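Local coordinates for restriction endonuclease (Mycobacterium sp., PDB 4F0Q), which cleaves DNA in a manner that depends on cytosine methylation, acting as a tetrameric restriction endonuclease that binds magnesium, at residues A66-P71 and R133-A138; H111-G116 and F312-A317; R140-T145 and A181-R186; F221-D226 and E243-W248. All blocks are in the same frame, centred on the assembly; numbering follows the deposited sequence.

Interaction 1 (A66-P71 and R133-A138); sequences AGINAP and RLLLEA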
# COMPACT_ATOMS: atom_id res chain seq x y z
N ALA A 66 37.32 -18.51 -3.47
CA ALA A 66 36.63 -17.25 -3.24
C ALA A 66 35.78 -16.88 -4.46
O ALA A 66 36.28 -16.84 -5.58
CB ALA A 66 37.62 -16.14 -2.93
N GLY A 67 34.50 -16.63 -4.23
CA GLY A 67 33.62 -16.17 -5.28
C GLY A 67 32.78 -17.26 -5.93
O GLY A 67 32.12 -18.04 -5.25
N ILE A 68 32.81 -17.30 -7.26
CA ILE A 68 31.95 -18.18 -8.03
C ILE A 68 32.73 -19.38 -8.58
O ILE A 68 33.76 -19.22 -9.23
CB ILE A 68 31.29 -17.42 -9.19
CG1 ILE A 68 30.55 -16.20 -8.65
CG2 ILE A 68 30.36 -18.34 -9.97
CD1 ILE A 68 30.60 -14.99 -9.56
N ASN A 69 32.22 -20.58 -8.30
CA ASN A 69 32.88 -21.82 -8.69
C ASN A 69 31.94 -22.74 -9.46
O ASN A 69 30.74 -22.74 -9.24
CB ASN A 69 33.40 -22.55 -7.45
CG ASN A 69 34.23 -21.66 -6.55
OD1 ASN A 69 35.45 -21.62 -6.64
ND2 ASN A 69 33.55 -20.93 -5.66
N ALA A 70 32.51 -23.54 -10.35
CA ALA A 70 31.73 -24.50 -11.12
C ALA A 70 32.60 -25.63 -11.66
O ALA A 70 33.62 -25.37 -12.30
CB ALA A 70 30.98 -23.81 -12.25
N PRO A 71 32.21 -26.88 -11.39
CA PRO A 71 32.92 -28.06 -11.91
C PRO A 71 32.83 -28.13 -13.43
O PRO A 71 32.00 -27.43 -14.02
CB PRO A 71 32.16 -29.23 -11.28
CG PRO A 71 31.48 -28.65 -10.08
CD PRO A 71 31.12 -27.26 -10.48
N ARG A 133 30.45 -14.77 -16.32
CA ARG A 133 30.11 -15.57 -17.49
C ARG A 133 29.31 -16.80 -17.06
O ARG A 133 28.33 -17.17 -17.70
CB ARG A 133 31.36 -15.99 -18.26
CG ARG A 133 31.08 -16.86 -19.48
CD ARG A 133 32.33 -17.09 -20.32
NE ARG A 133 32.74 -15.90 -21.06
CZ ARG A 133 33.74 -15.09 -20.69
NH1 ARG A 133 34.44 -15.35 -19.60
NH2 ARG A 133 34.03 -14.03 -21.43
N LEU A 134 29.75 -17.43 -15.96
CA LEU A 134 29.02 -18.56 -15.40
C LEU A 134 27.63 -18.14 -14.92
O LEU A 134 26.65 -18.87 -15.10
CB LEU A 134 29.80 -19.19 -14.24
CG LEU A 134 31.12 -19.87 -14.59
CD1 LEU A 134 31.83 -20.33 -13.33
CD2 LEU A 134 30.89 -21.05 -15.53
N LEU A 135 27.55 -16.96 -14.32
CA LEU A 135 26.28 -16.44 -13.81
C LEU A 135 25.30 -16.10 -14.93
O LEU A 135 24.10 -16.26 -14.78
CB LEU A 135 26.52 -15.21 -12.92
CG LEU A 135 27.25 -15.45 -11.60
CD1 LEU A 135 27.28 -14.16 -10.78
CD2 LEU A 135 26.60 -16.57 -10.81
N LEU A 136 25.83 -15.61 -16.05
CA LEU A 136 24.99 -15.31 -17.22
C LEU A 136 24.52 -16.60 -17.89
O LEU A 136 23.34 -16.75 -18.23
CB LEU A 136 25.75 -14.43 -18.21
CG LEU A 136 25.94 -12.96 -17.82
CD1 LEU A 136 26.93 -12.27 -18.75
CD2 LEU A 136 24.61 -12.23 -17.82
N GLU A 137 25.46 -17.52 -18.08
CA GLU A 137 25.15 -18.82 -18.67
C GLU A 137 24.12 -19.58 -17.83
O GLU A 137 23.31 -20.33 -18.36
CB GLU A 137 26.42 -19.66 -18.83
CG GLU A 137 27.33 -19.19 -19.95
CD GLU A 137 28.64 -19.97 -20.01
OE1 GLU A 137 28.99 -20.62 -19.01
OE2 GLU A 137 29.31 -19.92 -21.07
N ALA A 138 24.16 -19.37 -16.52
CA ALA A 138 23.17 -19.94 -15.62
C ALA A 138 21.85 -19.18 -15.73
O ALA A 138 20.78 -19.78 -15.70
CB ALA A 138 23.67 -19.94 -14.19
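I68 and L134 lie side by side and run past one another in opposite senses, the isoleucine reaching out from strand 67-69 and the leucine from helix 130-142. It is a small worked example of a helix packed on the face of a sheet in which a few methyl groups do most of the joining. CD1 of L134 is the probe: with chi2 at 175° this branch is anti to CA and so points out toward the strand. It settles 3.7 Å from A70 CB and stands 4.2 Å from I68 CG2, so one methyl spans two positions of the partner segment. The second line of contact belongs to the other branch of I68. CG1 carries CD1 toward L135, whose side chain is crossed at a slant, and the two CD1 methyls of I68 and L135 come within 3.6 Å. The chi2 of I68, 144°, is well short of fully anti and swings its CD1 onto that leucine.

N69, between the two inward residues, points its side chain to the other side, where its amide bonds to E65 N and A86 O and its backbone pairs with strand 85-89. The apolar layer continues through I85 beside I68 and L206 beside L135, while R133 and E137 of the same helix pack on L125 of the second subunit. No hydrogen bond links the two segments; their attachment in this PUA-clan region is dispersive and hydrophobic, resting on the shape of branched side chains rather than on any directional bond.

Interaction 2 (H111-G116 and F312-A317); sequences HVRYFG and FRESGA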
# COMPACT_ATOMS: atom_id res chain seq x y z
N HIS A 111 15.88 -14.71 0.46
CA HIS A 111 16.45 -13.86 -0.58
C HIS A 111 17.92 -13.53 -0.30
O HIS A 111 18.30 -13.25 0.83
CB HIS A 111 15.65 -12.57 -0.74
CG HIS A 111 16.20 -11.66 -1.79
ND1 HIS A 111 17.15 -10.69 -1.52
CD2 HIS A 111 15.93 -11.56 -3.12
CE1 HIS A 111 17.44 -10.05 -2.63
NE2 HIS A 111 16.72 -10.55 -3.62
N VAL A 112 18.73 -13.57 -1.35
CA VAL A 112 20.13 -13.20 -1.25
C VAL A 112 20.54 -12.29 -2.40
O VAL A 112 20.42 -12.66 -3.57
CB VAL A 112 21.06 -14.43 -1.22
CG1 VAL A 112 22.52 -13.99 -1.25
CG2 VAL A 112 20.78 -15.29 0.00
N ARG A 113 21.03 -11.10 -2.07
CA ARG A 113 21.56 -10.17 -3.06
C ARG A 113 23.05 -10.45 -3.25
O ARG A 113 23.84 -10.25 -2.33
CB ARG A 113 21.35 -8.73 -2.62
CG ARG A 113 21.94 -7.69 -3.56
CD ARG A 113 21.20 -7.66 -4.89
NE ARG A 113 19.77 -7.41 -4.71
CZ ARG A 113 19.22 -6.21 -4.57
NH1 ARG A 113 19.99 -5.13 -4.60
NH2 ARG A 113 17.91 -6.09 -4.42
N TYR A 114 23.42 -10.92 -4.44
CA TYR A 114 24.80 -11.31 -4.69
C TYR A 114 25.43 -10.56 -5.86
O TYR A 114 24.85 -10.47 -6.93
CB TYR A 114 24.89 -12.82 -4.92
CG TYR A 114 26.30 -13.32 -5.15
CD1 TYR A 114 27.19 -13.45 -4.09
CD2 TYR A 114 26.74 -13.65 -6.42
CE1 TYR A 114 28.48 -13.89 -4.29
CE2 TYR A 114 28.03 -14.10 -6.63
CZ TYR A 114 28.89 -14.22 -5.56
OH TYR A 114 30.18 -14.67 -5.76
N PHE A 115 26.63 -10.03 -5.63
CA PHE A 115 27.33 -9.27 -6.66
C PHE A 115 28.40 -10.12 -7.36
O PHE A 115 29.03 -10.97 -6.73
CB PHE A 115 27.96 -8.01 -6.07
CG PHE A 115 26.95 -7.02 -5.55
CD1 PHE A 115 26.48 -7.11 -4.25
CD2 PHE A 115 26.47 -6.01 -6.37
CE1 PHE A 115 25.55 -6.20 -3.78
CE2 PHE A 115 25.55 -5.10 -5.90
CZ PHE A 115 25.08 -5.20 -4.60
N GLY A 116 28.60 -9.87 -8.65
CA GLY A 116 29.50 -10.65 -9.46
C GLY A 116 30.98 -10.49 -9.14
O GLY A 116 31.35 -9.92 -8.11
N PHE A 312 13.06 2.55 -1.12
CA PHE A 312 11.94 2.04 -1.89
C PHE A 312 12.35 1.53 -3.27
O PHE A 312 11.88 0.47 -3.69
CB PHE A 312 10.82 3.08 -2.01
CG PHE A 312 9.97 3.19 -0.78
CD1 PHE A 312 9.21 2.11 -0.34
CD2 PHE A 312 9.91 4.37 -0.05
CE1 PHE A 312 8.42 2.20 0.79
CE2 PHE A 312 9.13 4.47 1.08
CZ PHE A 312 8.38 3.39 1.50
N ARG A 313 13.21 2.26 -3.96
CA ARG A 313 13.66 1.81 -5.27
C ARG A 313 14.52 0.55 -5.18
O ARG A 313 14.65 -0.20 -6.15
CB ARG A 313 14.43 2.91 -6.01
CG ARG A 313 15.95 2.85 -5.88
CD ARG A 313 16.62 3.56 -7.02
NE ARG A 313 18.05 3.75 -6.79
CZ ARG A 313 19.01 2.94 -7.24
NH1 ARG A 313 18.68 1.85 -7.92
NH2 ARG A 313 20.28 3.20 -6.99
N GLU A 314 15.11 0.33 -4.01
CA GLU A 314 15.97 -0.82 -3.79
C GLU A 314 15.16 -2.11 -3.85
O GLU A 314 15.68 -3.18 -4.19
CB GLU A 314 16.70 -0.71 -2.45
CG GLU A 314 17.69 -1.84 -2.16
CD GLU A 314 18.94 -1.78 -3.03
OE1 GLU A 314 19.17 -0.73 -3.66
OE2 GLU A 314 19.69 -2.78 -3.07
N SER A 315 13.88 -2.01 -3.53
CA SER A 315 12.97 -3.15 -3.55
C SER A 315 12.27 -3.27 -4.89
O SER A 315 11.32 -4.04 -5.04
CB SER A 315 11.94 -3.03 -2.44
OG SER A 315 12.56 -2.91 -1.17
N GLY A 316 12.72 -2.49 -5.87
CA GLY A 316 12.12 -2.49 -7.19
C GLY A 316 10.89 -1.59 -7.28
O GLY A 316 10.36 -1.38 -8.37
N ALA A 317 10.45 -1.07 -6.15
CA ALA A 317 9.29 -0.18 -6.12
C ALA A 317 9.57 1.13 -6.85
O ALA A 317 10.57 1.80 -6.58
CB ALA A 317 8.87 0.10 -4.68
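The guanidinium of R113 meets the carboxylate of E314 at its edge: OE2 comes to that edge tilted somewhat out of the guanidinium plane, and the two flat groups are turned 36° from each other. The carbonyl oxygen of E314 lies at the same group's edge too, in its plane, but 3.7 Å from NH2. The motif is an interdomain salt bridge carried by a single hydrogen bond: R113 stands on strand 111-115 of the PUA-clan region, E314 on helix 297-314 in the PDDEXK-clan nuclease region.

Neither side chain is stretched out. R113 leaves its strand toward the helix and then bends at both chi2 and chi3, while E314 folds at chi2, which brings its carboxylate back toward the arginine although its CB does not point there. The two chains pass at a slant, and the bond is bent.

R113 is shared. Its NE forms a salt bridge with D207 OD1 on strand 200-210, the same oxygen that accepts a hydrogen bond from H111 NE2, so D207 holds NE and helps to fix the rotation of the guanidinium while E314 takes NH1. R318 of the second subunit also approaches NH2, and the acidic groups nearby probably temper the meeting of like charges. At the contact itself, R113 NH1 donates to E314 OE2 over 2.8 Å with an N-H...O angle of 133°, entering from above the carboxylate plane, 42° out of it.

Interaction 3 (R140-T145 and A181-R186); sequences RLHAGT and AAIIER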
# COMPACT_ATOMS: atom_id res chain seq x y z
N ARG A 140 20.59 -17.76 -18.22
CA ARG A 140 19.90 -18.21 -19.43
C ARG A 140 18.96 -19.37 -19.13
O ARG A 140 17.88 -19.48 -19.73
CB ARG A 140 20.92 -18.60 -20.50
CG ARG A 140 20.34 -19.33 -21.70
CD ARG A 140 19.34 -18.47 -22.46
NE ARG A 140 18.77 -19.20 -23.59
CZ ARG A 140 17.68 -19.95 -23.51
NH1 ARG A 140 17.02 -20.07 -22.37
NH2 ARG A 140 17.23 -20.58 -24.59
N LEU A 141 19.35 -20.24 -18.20
CA LEU A 141 18.58 -21.45 -17.91
C LEU A 141 17.64 -21.30 -16.71
O LEU A 141 16.64 -22.02 -16.61
CB LEU A 141 19.52 -22.63 -17.70
CG LEU A 141 20.31 -23.08 -18.93
CD1 LEU A 141 21.25 -24.22 -18.59
CD2 LEU A 141 19.36 -23.48 -20.05
N HIS A 142 17.95 -20.38 -15.81
CA HIS A 142 17.08 -20.10 -14.67
C HIS A 142 15.86 -19.32 -15.11
O HIS A 142 14.89 -19.17 -14.36
CB HIS A 142 17.85 -19.36 -13.57
CG HIS A 142 18.73 -20.24 -12.75
ND1 HIS A 142 18.52 -20.48 -11.42
CD2 HIS A 142 19.84 -20.95 -13.09
CE1 HIS A 142 19.45 -21.29 -10.95
NE2 HIS A 142 20.26 -21.60 -11.95
N ALA A 143 15.91 -18.80 -16.33
CA ALA A 143 14.76 -18.16 -16.95
C ALA A 143 14.41 -18.91 -18.24
O ALA A 143 13.94 -18.31 -19.21
CB ALA A 143 15.05 -16.70 -17.24
N GLY A 144 14.66 -20.21 -18.24
CA GLY A 144 14.36 -21.06 -19.38
C GLY A 144 12.89 -21.02 -19.76
O GLY A 144 12.02 -21.07 -18.89
N THR A 145 12.62 -20.94 -21.05
CA THR A 145 11.25 -20.79 -21.54
C THR A 145 10.47 -22.10 -21.55
O THR A 145 9.26 -22.10 -21.77
CB THR A 145 11.23 -20.18 -22.95
OG1 THR A 145 11.91 -21.05 -23.86
CG2 THR A 145 11.90 -18.81 -22.95
N ALA A 181 20.02 -23.81 -1.56
CA ALA A 181 20.09 -23.77 -3.02
C ALA A 181 19.24 -22.60 -3.51
O ALA A 181 18.15 -22.36 -3.01
CB ALA A 181 19.59 -25.07 -3.62
N ALA A 182 19.75 -21.87 -4.50
CA ALA A 182 19.09 -20.65 -4.95
C ALA A 182 18.77 -20.63 -6.44
O ALA A 182 19.47 -21.24 -7.25
CB ALA A 182 19.92 -19.43 -4.57
N ILE A 183 17.71 -19.91 -6.79
CA ILE A 183 17.36 -19.66 -8.18
C ILE A 183 17.67 -18.20 -8.50
O ILE A 183 17.38 -17.32 -7.70
CB ILE A 183 15.85 -19.89 -8.43
CG1 ILE A 183 15.43 -21.27 -7.93
CG2 ILE A 183 15.52 -19.72 -9.91
CD1 ILE A 183 13.96 -21.56 -8.15
N ILE A 184 18.27 -17.96 -9.66
CA ILE A 184 18.50 -16.59 -10.10
C ILE A 184 17.16 -15.94 -10.45
O ILE A 184 16.63 -16.15 -11.54
CB ILE A 184 19.45 -16.52 -11.31
CG1 ILE A 184 20.80 -17.14 -10.95
CG2 ILE A 184 19.63 -15.08 -11.76
CD1 ILE A 184 21.82 -17.05 -12.07
N GLU A 185 16.61 -15.18 -9.51
CA GLU A 185 15.33 -14.52 -9.72
C GLU A 185 15.50 -13.29 -10.60
O GLU A 185 14.65 -13.00 -11.45
CB GLU A 185 14.69 -14.14 -8.39
CG GLU A 185 13.31 -13.51 -8.54
CD GLU A 185 12.70 -13.11 -7.21
OE1 GLU A 185 13.47 -12.92 -6.24
OE2 GLU A 185 11.46 -12.98 -7.14
N ARG A 186 16.59 -12.56 -10.40
CA ARG A 186 16.87 -11.39 -11.23
C ARG A 186 18.37 -11.19 -11.44
O ARG A 186 19.17 -11.52 -10.57
CB ARG A 186 16.22 -10.14 -10.63
CG ARG A 186 16.16 -8.96 -11.58
CD ARG A 186 15.24 -7.86 -11.06
NE ARG A 186 15.73 -7.28 -9.81
CZ ARG A 186 15.19 -6.22 -9.22
NH1 ARG A 186 14.14 -5.62 -9.77
NH2 ARG A 186 15.70 -5.75 -8.09
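H142 turns its ring onto strand 175-193 because its chi1 of -78° sets CG anti to the carbonyl carbon, while I184 answers with a chi1 of -59° that lays CG1 over the imidazole. The result illustrates how one flat residue of the segment 140-145 can lie against a strand with a face and an edge at once. I184 CG1 is 4.2 Å from the ring centroid and 15° off the normal, a CH-pi contact displaced toward the rim, and the two side chains cross at nearly a right angle. Farther back, the CB atoms of H142 and I184 are 4.0 Å apart.

Around the edge of the ring, near its plane, lie two different groups. I183 CG2 comes within 3.4 Å of H142 ND1, and A182 O stands 3.7 Å from H142 CE1. On the far corner of the ring, NE2 is hydrogen-bonded to the carbonyl oxygen of P154, which holds the imidazole from the side of a loop. Beyond H142, I184 packs on L206 and L208, and just past it E185 and R186 both face D207 in a classic beta bulge. Close by, E185 also forms a salt bridge to R313 of the second subunit.

All the touching residues are buried. Since a carbonyl can only accept, the bond to P154 implies that NE2 carries a hydrogen; the histidine is thus a polar ring anchored at one corner, with aliphatic groups over a face and at the edge and backbone polar atoms of the strand close to that edge, and it joins helix to sheet through both.

Interaction 4 (F221-D226 and E243-W248); sequences FRWIDD and ESWIRW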
# COMPACT_ATOMS: atom_id res chain seq x y z
N PHE A 221 22.53 -34.25 -0.90
CA PHE A 221 23.61 -34.05 -1.86
C PHE A 221 23.64 -35.11 -2.96
O PHE A 221 24.44 -35.02 -3.89
CB PHE A 221 24.97 -33.98 -1.15
CG PHE A 221 25.58 -32.61 -1.18
CD1 PHE A 221 26.20 -32.14 -2.33
CD2 PHE A 221 25.53 -31.79 -0.07
CE1 PHE A 221 26.77 -30.88 -2.36
CE2 PHE A 221 26.10 -30.52 -0.09
CZ PHE A 221 26.71 -30.07 -1.24
N ARG A 222 22.76 -36.10 -2.86
CA ARG A 222 22.62 -37.09 -3.92
C ARG A 222 21.98 -36.45 -5.15
O ARG A 222 22.08 -36.99 -6.26
CB ARG A 222 21.79 -38.28 -3.44
CG ARG A 222 22.48 -39.11 -2.36
CD ARG A 222 21.74 -40.40 -2.09
NE ARG A 222 20.40 -40.17 -1.56
CZ ARG A 222 19.55 -41.13 -1.23
NH1 ARG A 222 19.90 -42.40 -1.37
NH2 ARG A 222 18.35 -40.83 -0.76
N TRP A 223 21.33 -35.31 -4.95
CA TRP A 223 20.82 -34.49 -6.03
C TRP A 223 21.97 -34.08 -6.94
O TRP A 223 21.91 -34.24 -8.17
CB TRP A 223 20.15 -33.24 -5.44
CG TRP A 223 19.54 -32.31 -6.45
CD1 TRP A 223 19.20 -32.59 -7.74
CD2 TRP A 223 19.19 -30.93 -6.23
NE1 TRP A 223 18.66 -31.47 -8.34
CE2 TRP A 223 18.65 -30.44 -7.44
CE3 TRP A 223 19.29 -30.07 -5.13
CZ2 TRP A 223 18.20 -29.13 -7.57
CZ3 TRP A 223 18.85 -28.77 -5.27
CH2 TRP A 223 18.31 -28.31 -6.48
N ILE A 224 23.03 -33.57 -6.33
CA ILE A 224 24.23 -33.16 -7.05
C ILE A 224 24.94 -34.37 -7.65
O ILE A 224 25.46 -34.29 -8.76
CB ILE A 224 25.18 -32.37 -6.14
CG1 ILE A 224 24.48 -31.13 -5.59
CG2 ILE A 224 26.44 -31.96 -6.90
CD1 ILE A 224 23.89 -30.24 -6.67
N ASP A 225 24.95 -35.48 -6.92
CA ASP A 225 25.52 -36.72 -7.42
C ASP A 225 24.86 -37.12 -8.73
O ASP A 225 25.53 -37.49 -9.69
CB ASP A 225 25.35 -37.85 -6.40
CG ASP A 225 26.09 -37.60 -5.11
OD1 ASP A 225 26.89 -36.64 -5.06
OD2 ASP A 225 25.89 -38.37 -4.15
N ASP A 226 23.53 -37.03 -8.76
CA ASP A 226 22.77 -37.34 -9.97
C ASP A 226 23.05 -36.32 -11.07
O ASP A 226 23.23 -36.70 -12.23
CB ASP A 226 21.27 -37.39 -9.66
CG ASP A 226 20.92 -38.48 -8.69
OD1 ASP A 226 21.69 -39.45 -8.57
OD2 ASP A 226 19.86 -38.38 -8.03
N GLU A 243 11.23 -30.66 -3.47
CA GLU A 243 9.96 -30.55 -4.18
C GLU A 243 9.78 -29.17 -4.80
O GLU A 243 9.16 -29.03 -5.85
CB GLU A 243 8.79 -30.86 -3.23
CG GLU A 243 8.75 -32.29 -2.72
CD GLU A 243 8.19 -33.27 -3.73
OE1 GLU A 243 7.92 -32.87 -4.88
OE2 GLU A 243 8.01 -34.46 -3.37
N SER A 244 10.32 -28.15 -4.13
CA SER A 244 10.22 -26.78 -4.60
C SER A 244 10.95 -26.59 -5.92
O SER A 244 10.47 -25.89 -6.82
CB SER A 244 10.78 -25.82 -3.55
OG SER A 244 12.13 -26.12 -3.24
N TRP A 245 12.12 -27.22 -6.05
CA TRP A 245 12.91 -27.12 -7.26
C TRP A 245 12.23 -27.86 -8.41
O TRP A 245 12.31 -27.44 -9.56
CB TRP A 245 14.32 -27.66 -7.05
CG TRP A 245 15.25 -27.30 -8.16
CD1 TRP A 245 15.44 -27.99 -9.33
CD2 TRP A 245 16.12 -26.17 -8.22
NE1 TRP A 245 16.38 -27.35 -10.11
CE2 TRP A 245 16.81 -26.23 -9.45
CE3 TRP A 245 16.39 -25.10 -7.35
CZ2 TRP A 245 17.75 -25.27 -9.83
CZ3 TRP A 245 17.32 -24.16 -7.73
CH2 TRP A 245 17.99 -24.24 -8.96
N ILE A 246 11.57 -28.96 -8.09
CA ILE A 246 10.80 -29.72 -9.07
C ILE A 246 9.63 -28.87 -9.57
O ILE A 246 9.36 -28.81 -10.77
CB ILE A 246 10.28 -31.04 -8.47
CG1 ILE A 246 11.45 -31.91 -8.01
CG2 ILE A 246 9.43 -31.79 -9.48
CD1 ILE A 246 11.04 -33.20 -7.35
N ARG A 247 8.95 -28.22 -8.63
CA ARG A 247 7.85 -27.33 -8.97
C ARG A 247 8.31 -26.17 -9.84
O ARG A 247 7.61 -25.77 -10.77
CB ARG A 247 7.17 -26.79 -7.70
CG ARG A 247 6.01 -25.86 -8.01
CD ARG A 247 5.55 -25.06 -6.80
NE ARG A 247 4.68 -23.96 -7.20
CZ ARG A 247 4.14 -23.09 -6.35
NH1 ARG A 247 4.38 -23.18 -5.05
NH2 ARG A 247 3.35 -22.12 -6.81
N TRP A 248 9.49 -25.64 -9.55
CA TRP A 248 10.05 -24.57 -10.37
C TRP A 248 10.38 -25.07 -11.77
O TRP A 248 10.11 -24.39 -12.76
CB TRP A 248 11.30 -23.96 -9.74
CG TRP A 248 12.01 -23.04 -10.69
CD1 TRP A 248 11.68 -21.75 -10.97
CD2 TRP A 248 13.15 -23.35 -11.49
NE1 TRP A 248 12.55 -21.23 -11.90
CE2 TRP A 248 13.46 -22.19 -12.23
CE3 TRP A 248 13.94 -24.49 -11.66
CZ2 TRP A 248 14.53 -22.14 -13.12
CZ3 TRP A 248 15.00 -24.44 -12.54
CH2 TRP A 248 15.29 -23.27 -13.26
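W248 N donates to S244 O over 2.9 Å, among the shortest backbone bonds of the two segments, in the helix that carries W245 to its meeting with W223. What joins the two segments is a tilted T-shaped (edge-to-face) aromatic pair. The six-membered ring of W223 directs its edge at the five-membered ring of W245, with centroids 4.7 Å apart and planes at 67°.

CZ2 and CH2 of W223 do the touching. CZ2 lies 3.5 Å from W245 CD1, and CH2 an equal 3.5 Å from W245 CD2, so the edge straddles the pyrrole portion of the face. Both tryptophans place CG anti to the backbone N, W223 with chi1 at -179°, which sends each indole outward from its helix to meet the other. The opposite face of W245 is covered by W248, whose CE3 lies toward its rim.

In the fold, the pair bridges the short helix 222-227 and helix 243-251, and both rest on strand 175-193: W223 packs on A181, while W245 and W248 pack on I183. Two helices and one strand of the sheet thus close over a buried aromatic cluster.

In the fold
Strand 175-193 connects interactions 1, 3 and 4. Interactions 1 and 3 share helix 130-142, their centres 13 Å apart, and meet where L135 O approaches I184 CD1 at 3.6 Å. Interactions 3 and 4, with centres 14 Å apart, are joined through I183, whose CD1 lies 3.5 Å from W248 CG. Interaction 2 touches the first through Y114 OH, 3.3 Å from I68 CG1, yet its centre is about 26 Å from that of interaction 4. It alone crosses into the nuclease region, where D334, Q355 and A356 form the magnesium site; the other three lie within the PUA-clan range, which probably reads the modified base, as in related modification-dependent enzymes.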